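Local coordinates for minor fimbrium tip subunit Mfa3 (Porphyromonas gingivalis ATCC 33277, PDB 5NF4), which forms part of the tip of the minor fimbriae, filamentous pili that mediate biofilm formation and adhesion to host cells and other oral bacteria, at residues A[88-93]-A[98-103]; A[111-116]-A[180-185]. One frame throughout, in Å; residues are numbered along the deposited sequence.

In the fold
Along the chain the two contacts come in series: contact 1 closes before contact 2 opens. Strand 84-91 leads through a seven-residue connection into strand 99-106, and contact 1 (88-93 with 98-103) closes that short loop. Strand 109-117 follows directly and supplies the first half of contact 2. The chain then runs through helices 122-126 and 132-140 and strand 161-170 before the start of strand 180-205 returns to meet 111-116, closing a loop of 63 residues. The contact centres lie 14 Å apart, on the same side of the chain's centre, and their nearest atoms, about 5 Å apart, do not touch. Strand 71-78 pairs with both 84-91 and 109-117, giving the two contacts a common neighbour.

Contact 1 of 2, residues A[88-93]-A[98-103]; sequences HFSSSI and STYVFT
Tyr-100, Phe-102 and His-88 contribute most of the 288 Å² buried between 88-93 and 98-103. The His-88 and Phe-102 rings form a face-to-face stack: their planes differ by 5° and their centroids lie 3.9 Å apart. The closest approach is from His-88 CG to Phe-102 CE1, at 3.5 Å, and the two side chains run past each other in opposite directions. His-88 reaches the stack with CG anti to its backbone N (chi1 -176°).

The strands meet through side chains: the axes of the short pieces 88-91 and 99-103 come no nearer than 8.8 Å, at 137° between chain directions, and no hydrogen bond crosses. Each strand pairs elsewhere, 84-91 with strand 71-78 and 99-106 with strand 41-49, as expected where two layers of a β-sandwich-like domain face each other near an edge. Met-74 of strand 71-78 touches the side chains of both His-88 and Phe-102.

Farther along, Ser-90 CB makes a CH-pi contact over one face of Tyr-100, offset toward the rim and nearest CD1, at 3.6 Å. Ser-90 OG lies at the edge of the His-88 ring, in its plane, and approaches Phe-102 CD2 obliquely, at 3.8 Å. At the phenol end Ser-92 N is 3.1 Å from Tyr-100 OH, yet the angle is too poor for a hydrogen bond; the hydroxyl is hydrogen-bonded to Val-69 O.

Contact 2 of 2, residues A[111-116]-A[180-185]; sequences RDFFFV and LPFKPD
This is a buried aromatic contact between strand 109-117 and the irregular segment just after the short strand 180-181, at the start of the interrupted strand 180-205. It is made by side chains alone: no hydrogen bond crosses it, and the nearest pair of CA atoms, those of Phe-113 and Pro-184, is 8.7 Å apart. Three phenylalanines carry it, burying 134 Å² in total.

Phe-113 and Phe-182 approach from opposite directions and overlap face to face. Their ring centroids are 4.2 Å apart and the planes are inclined by 24°, so the stack is slightly splayed. Phe-182 CZ lies over the centre of the Phe-113 ring, 3.5 Å above its plane, while Phe-113 CZ comes within 3.5 Å of Phe-182 CE1. Phe-182 extends with CG anti to its backbone N (chi1 177°), which carries the ring's far end to Phe-113. On the opposite face of Phe-182 lies CD of Pro-184, offset toward the rim, so the ring is sandwiched between an aromatic partner and a proline of its own segment.

Phe-115, two residues beyond Phe-113 and on the same side of the strand, touches more lightly. Phe-182 CE2 meets its edge, near the ring plane, and lies 4.2 Å from Phe-115 CZ.

Met-74 of strand 71-78 touches both Phe-113 and Phe-115, and Val-190 touches both Phe-115 and Phe-182. Phe-114 and Val-116, on the other side of the strand, pack against helix 132-140, whereas Phe-113 and Phe-115 face the hydrophobic interior of a β-sandwich-like domain, consistent with the fimbrillin superfamily.

Contact 1 of 2, residues A[88-93]-A[98-103]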
loop_
_atom_site.group_PDB
_atom_site.type_symbol
_atom_site.label_atom_id
_atom_site.label_comp_id
_atom_site.label_asym_id
_atom_site.label_seq_id
_atom_site.Cartn_x
_atom_site.Cartn_y
_atom_site.Cartn_z
ATOM N N HIS A 88 4.075 -19.954 -10.603
ATOM C CA HIS A 88 3.110 -20.661 -9.793
ATOM C C HIS A 88 1.916 -19.767 -9.543
ATOM O O HIS A 88 2.080 -18.572 -9.357
ATOM C CB HIS A 88 3.710 -21.080 -8.450
ATOM C CG HIS A 88 2.782 -21.902 -7.631
ATOM N ND1 HIS A 88 2.825 -23.280 -7.625
ATOM C CD2 HIS A 88 1.750 -21.554 -6.833
ATOM C CE1 HIS A 88 1.878 -23.741 -6.830
ATOM N NE2 HIS A 88 1.197 -22.714 -6.356
ATOM N N PHE A 89 0.729 -20.365 -9.517
ATOM C CA PHE A 89 -0.462 -19.580 -9.192
ATOM C C PHE A 89 -1.251 -20.255 -8.070
ATOM O O PHE A 89 -1.479 -21.481 -8.083
ATOM C CB PHE A 89 -1.330 -19.380 -10.437
ATOM C CG PHE A 89 -2.545 -18.567 -10.173
ATOM C CD1 PHE A 89 -2.450 -17.204 -10.081
ATOM C CD2 PHE A 89 -3.776 -19.183 -9.990
ATOM C CE1 PHE A 89 -3.605 -16.416 -9.832
ATOM C CE2 PHE A 89 -4.923 -18.425 -9.736
ATOM C CZ PHE A 89 -4.826 -17.052 -9.642
ATOM N N SER A 90 -1.625 -19.469 -7.058
ATOM C CA SER A 90 -2.433 -19.997 -5.944
ATOM C C SER A 90 -3.710 -19.202 -5.841
ATOM O O SER A 90 -3.711 -18.020 -6.113
ATOM C CB SER A 90 -1.697 -19.898 -4.608
ATOM O OG SER A 90 -0.367 -20.353 -4.687
ATOM N N SER A 91 -4.774 -19.869 -5.423
ATOM C CA SER A 91 -6.019 -19.177 -5.129
ATOM C C SER A 91 -6.716 -19.874 -3.972
ATOM O O SER A 91 -6.491 -21.056 -3.695
ATOM C CB SER A 91 -6.915 -19.105 -6.373
ATOM O OG SER A 91 -7.282 -20.394 -6.813
ATOM N N SER A 92 -7.539 -19.111 -3.270
ATOM C CA SER A 92 -8.308 -19.649 -2.177
ATOM C C SER A 92 -9.748 -19.531 -2.601
ATOM O O SER A 92 -10.232 -18.431 -2.898
ATOM C CB SER A 92 -8.027 -18.900 -0.877
ATOM O OG SER A 92 -8.796 -19.417 0.193
ATOM N N ILE A 93 -10.401 -20.682 -2.696
ATOM C CA ILE A 93 -11.806 -20.744 -3.044
ATOM C C ILE A 93 -12.568 -19.927 -2.014
ATOM O O ILE A 93 -13.567 -19.278 -2.320
ATOM C CB ILE A 93 -12.312 -22.207 -3.094
ATOM C CG1 ILE A 93 -13.793 -22.258 -3.488
ATOM C CG2 ILE A 93 -12.052 -22.924 -1.764
ATOM C CD1 ILE A 93 -14.060 -21.797 -4.908
ATOM N N SER A 98 -4.666 -15.842 4.569
ATOM C CA SER A 98 -3.690 -14.747 4.520
ATOM C C SER A 98 -2.307 -15.273 4.185
ATOM O O SER A 98 -1.350 -14.507 4.092
ATOM C CB SER A 98 -3.621 -14.009 5.854
ATOM O OG SER A 98 -2.982 -14.820 6.836
ATOM N N THR A 99 -2.206 -16.588 4.031
ATOM C CA THR A 99 -0.915 -17.233 3.790
ATOM C C THR A 99 -1.023 -18.379 2.791
ATOM O O THR A 99 -2.026 -19.104 2.779
ATOM C CB THR A 99 -0.329 -17.813 5.082
ATOM O OG1 THR A 99 -1.134 -18.923 5.490
ATOM C CG2 THR A 99 -0.296 -16.777 6.204
ATOM N N TYR A 100 0.044 -18.561 2.004
ATOM C CA TYR A 100 0.171 -19.668 1.065
ATOM C C TYR A 100 1.480 -20.369 1.317
ATOM O O TYR A 100 2.499 -19.727 1.524
ATOM C CB TYR A 100 0.101 -19.179 -0.390
ATOM C CG TYR A 100 -1.305 -18.803 -0.778
ATOM C CD1 TYR A 100 -2.247 -19.775 -1.083
ATOM C CD2 TYR A 100 -1.708 -17.484 -0.783
ATOM C CE1 TYR A 100 -3.539 -19.428 -1.416
ATOM C CE2 TYR A 100 -2.987 -17.131 -1.108
ATOM C CZ TYR A 100 -3.902 -18.100 -1.424
ATOM O OH TYR A 100 -5.192 -17.731 -1.747
ATOM N N VAL A 101 1.441 -21.690 1.356
ATOM C CA VAL A 101 2.669 -22.447 1.392
ATOM C C VAL A 101 2.588 -23.489 0.272
ATOM O O VAL A 101 1.593 -24.214 0.152
ATOM C CB VAL A 101 2.875 -23.085 2.780
ATOM C CG1 VAL A 101 1.676 -23.891 3.176
ATOM C CG2 VAL A 101 4.134 -23.973 2.796
ATOM N N PHE A 102 3.626 -23.540 -0.560
ATOM C CA PHE A 102 3.646 -24.477 -1.683
ATOM C C PHE A 102 5.078 -24.805 -2.108
ATOM O O PHE A 102 6.002 -24.046 -1.831
ATOM C CB PHE A 102 2.865 -23.901 -2.872
ATOM C CG PHE A 102 3.380 -22.580 -3.382
ATOM C CD1 PHE A 102 4.392 -22.504 -4.343
ATOM C CD2 PHE A 102 2.833 -21.390 -2.923
ATOM C CE1 PHE A 102 4.857 -21.277 -4.822
ATOM C CE2 PHE A 102 3.292 -20.172 -3.386
ATOM C CZ PHE A 102 4.296 -20.102 -4.350
ATOM N N THR A 103 5.232 -25.916 -2.809
ATOM C CA THR A 103 6.537 -26.342 -3.303
ATOM C C THR A 103 6.679 -26.083 -4.805
ATOM O O THR A 103 5.755 -26.335 -5.550
ATOM C CB THR A 103 6.713 -27.799 -3.001
ATOM O OG1 THR A 103 6.583 -27.981 -1.585
ATOM C CG2 THR A 103 8.083 -28.278 -3.461
#

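Contact 2 of 2, residues A[111-116]-A[180-185]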
loop_
_atom_site.group_PDB
_atom_site.type_symbol
_atom_site.label_atom_id
_atom_site.label_comp_id
_atom_site.label_asym_id
_atom_site.label_seq_id
_atom_site.Cartn_x
_atom_site.Cartn_y
_atom_site.Cartn_z
ATOM N N ARG A 111 18.298 -15.846 -9.356
ATOM C CA ARG A 111 16.892 -15.688 -9.739
ATOM C C ARG A 111 16.262 -14.446 -9.157
ATOM O O ARG A 111 16.530 -14.046 -8.019
ATOM C CB ARG A 111 16.078 -16.928 -9.309
ATOM C CG ARG A 111 16.156 -18.121 -10.278
ATOM C CD ARG A 111 17.426 -18.986 -10.120
ATOM N NE ARG A 111 17.397 -20.028 -11.125
ATOM C CZ ARG A 111 17.821 -19.879 -12.373
ATOM N NH1 ARG A 111 18.373 -18.741 -12.788
ATOM N NH2 ARG A 111 17.721 -20.888 -13.206
ATOM N N ASP A 112 15.429 -13.825 -9.984
ATOM C CA ASP A 112 14.568 -12.726 -9.566
ATOM C C ASP A 112 13.138 -13.258 -9.353
ATOM O O ASP A 112 12.569 -13.845 -10.262
ATOM C CB ASP A 112 14.556 -11.640 -10.631
ATOM C CG ASP A 112 15.855 -10.851 -10.730
ATOM O OD1 ASP A 112 16.899 -11.169 -10.120
ATOM O OD2 ASP A 112 15.799 -9.823 -11.428
ATOM N N PHE A 113 12.578 -13.063 -8.158
ATOM C CA PHE A 113 11.265 -13.600 -7.787
ATOM C C PHE A 113 10.276 -12.431 -7.753
ATOM O O PHE A 113 10.562 -11.425 -7.134
ATOM C CB PHE A 113 11.279 -14.231 -6.416
ATOM C CG PHE A 113 12.021 -15.551 -6.341
ATOM C CD1 PHE A 113 13.411 -15.605 -6.420
ATOM C CD2 PHE A 113 11.311 -16.718 -6.148
ATOM C CE1 PHE A 113 14.058 -16.827 -6.321
ATOM C CE2 PHE A 113 11.948 -17.921 -6.059
ATOM C CZ PHE A 113 13.320 -17.979 -6.141
ATOM N N PHE A 114 9.125 -12.617 -8.375
ATOM C CA PHE A 114 8.067 -11.603 -8.373
ATOM C C PHE A 114 6.817 -12.236 -7.804
ATOM O O PHE A 114 6.397 -13.289 -8.255
ATOM C CB PHE A 114 7.768 -11.059 -9.776
ATOM C CG PHE A 114 8.908 -10.329 -10.403
ATOM C CD1 PHE A 114 9.976 -11.043 -10.953
ATOM C CD2 PHE A 114 8.926 -8.942 -10.468
ATOM C CE1 PHE A 114 11.031 -10.381 -11.554
ATOM C CE2 PHE A 114 9.981 -8.271 -11.075
ATOM C CZ PHE A 114 11.063 -9.014 -11.608
ATOM N N PHE A 115 6.191 -11.538 -6.851
ATOM C CA PHE A 115 4.977 -12.001 -6.220
ATOM C C PHE A 115 3.912 -10.911 -6.391
ATOM O O PHE A 115 4.157 -9.752 -6.063
ATOM C CB PHE A 115 5.170 -12.290 -4.734
ATOM C CG PHE A 115 6.072 -13.471 -4.462
ATOM C CD1 PHE A 115 7.441 -13.301 -4.361
ATOM C CD2 PHE A 115 5.538 -14.733 -4.337
ATOM C CE1 PHE A 115 8.268 -14.376 -4.111
ATOM C CE2 PHE A 115 6.354 -15.836 -4.081
ATOM C CZ PHE A 115 7.718 -15.660 -3.970
ATOM N N VAL A 116 2.759 -11.316 -6.908
ATOM C CA VAL A 116 1.634 -10.400 -7.180
ATOM C C VAL A 116 0.359 -11.033 -6.623
ATOM O O VAL A 116 0.002 -12.130 -7.012
ATOM C CB VAL A 116 1.492 -10.125 -8.699
ATOM C CG1 VAL A 116 0.319 -9.227 -8.968
ATOM C CG2 VAL A 116 2.762 -9.432 -9.224
ATOM N N LEU A 180 13.783 -27.442 0.065
ATOM C CA LEU A 180 14.554 -26.416 0.763
ATOM C C LEU A 180 13.678 -25.172 1.003
ATOM O O LEU A 180 13.062 -24.683 0.072
ATOM C CB LEU A 180 15.783 -26.027 -0.066
ATOM C CG LEU A 180 16.694 -27.182 -0.485
ATOM C CD1 LEU A 180 17.752 -26.684 -1.466
ATOM C CD2 LEU A 180 17.328 -27.810 0.729
ATOM N N PRO A 181 13.634 -24.660 2.248
ATOM C CA PRO A 181 12.876 -23.425 2.474
ATOM C C PRO A 181 13.466 -22.260 1.704
ATOM O O PRO A 181 14.676 -22.010 1.742
ATOM C CB PRO A 181 12.985 -23.194 3.988
ATOM C CG PRO A 181 14.004 -24.155 4.487
ATOM C CD PRO A 181 14.099 -25.267 3.508
ATOM N N PHE A 182 12.612 -21.573 0.972
ATOM C CA PHE A 182 12.999 -20.341 0.290
ATOM C C PHE A 182 13.166 -19.229 1.324
ATOM O O PHE A 182 12.234 -18.920 2.064
ATOM C CB PHE A 182 11.947 -19.947 -0.758
ATOM C CG PHE A 182 12.233 -18.652 -1.462
ATOM C CD1 PHE A 182 13.460 -18.421 -2.051
ATOM C CD2 PHE A 182 11.260 -17.681 -1.561
ATOM C CE1 PHE A 182 13.716 -17.244 -2.709
ATOM C CE2 PHE A 182 11.498 -16.497 -2.226
ATOM C CZ PHE A 182 12.725 -16.267 -2.790
ATOM N N LYS A 183 14.362 -18.657 1.387
ATOM C CA LYS A 183 14.648 -17.588 2.323
ATOM C C LYS A 183 14.961 -16.285 1.571
ATOM O O LYS A 183 16.127 -15.980 1.337
ATOM C CB LYS A 183 15.811 -18.000 3.231
ATOM C CG LYS A 183 15.539 -19.292 4.033
ATOM C CD LYS A 183 14.849 -19.012 5.353
ATOM C CE LYS A 183 14.199 -20.261 5.967
ATOM N NZ LYS A 183 15.138 -21.387 6.223
ATOM N N PRO A 184 13.919 -15.516 1.186
ATOM C CA PRO A 184 14.151 -14.285 0.425
ATOM C C PRO A 184 14.956 -13.288 1.246
ATOM O O PRO A 184 14.563 -12.970 2.369
ATOM C CB PRO A 184 12.735 -13.759 0.158
ATOM C CG PRO A 184 11.897 -14.331 1.307
ATOM C CD PRO A 184 12.494 -15.687 1.547
ATOM N N ASP A 185 16.060 -12.817 0.680
ATOM C CA ASP A 185 17.004 -11.931 1.371
ATOM C C ASP A 185 17.235 -12.348 2.829
ATOM O O ASP A 185 17.311 -11.507 3.726
ATOM C CB ASP A 185 16.507 -10.496 1.254
ATOM C CG ASP A 185 16.689 -9.954 -0.156
ATOM O OD1 ASP A 185 17.713 -10.286 -0.784
ATOM O OD2 ASP A 185 15.818 -9.235 -0.659
#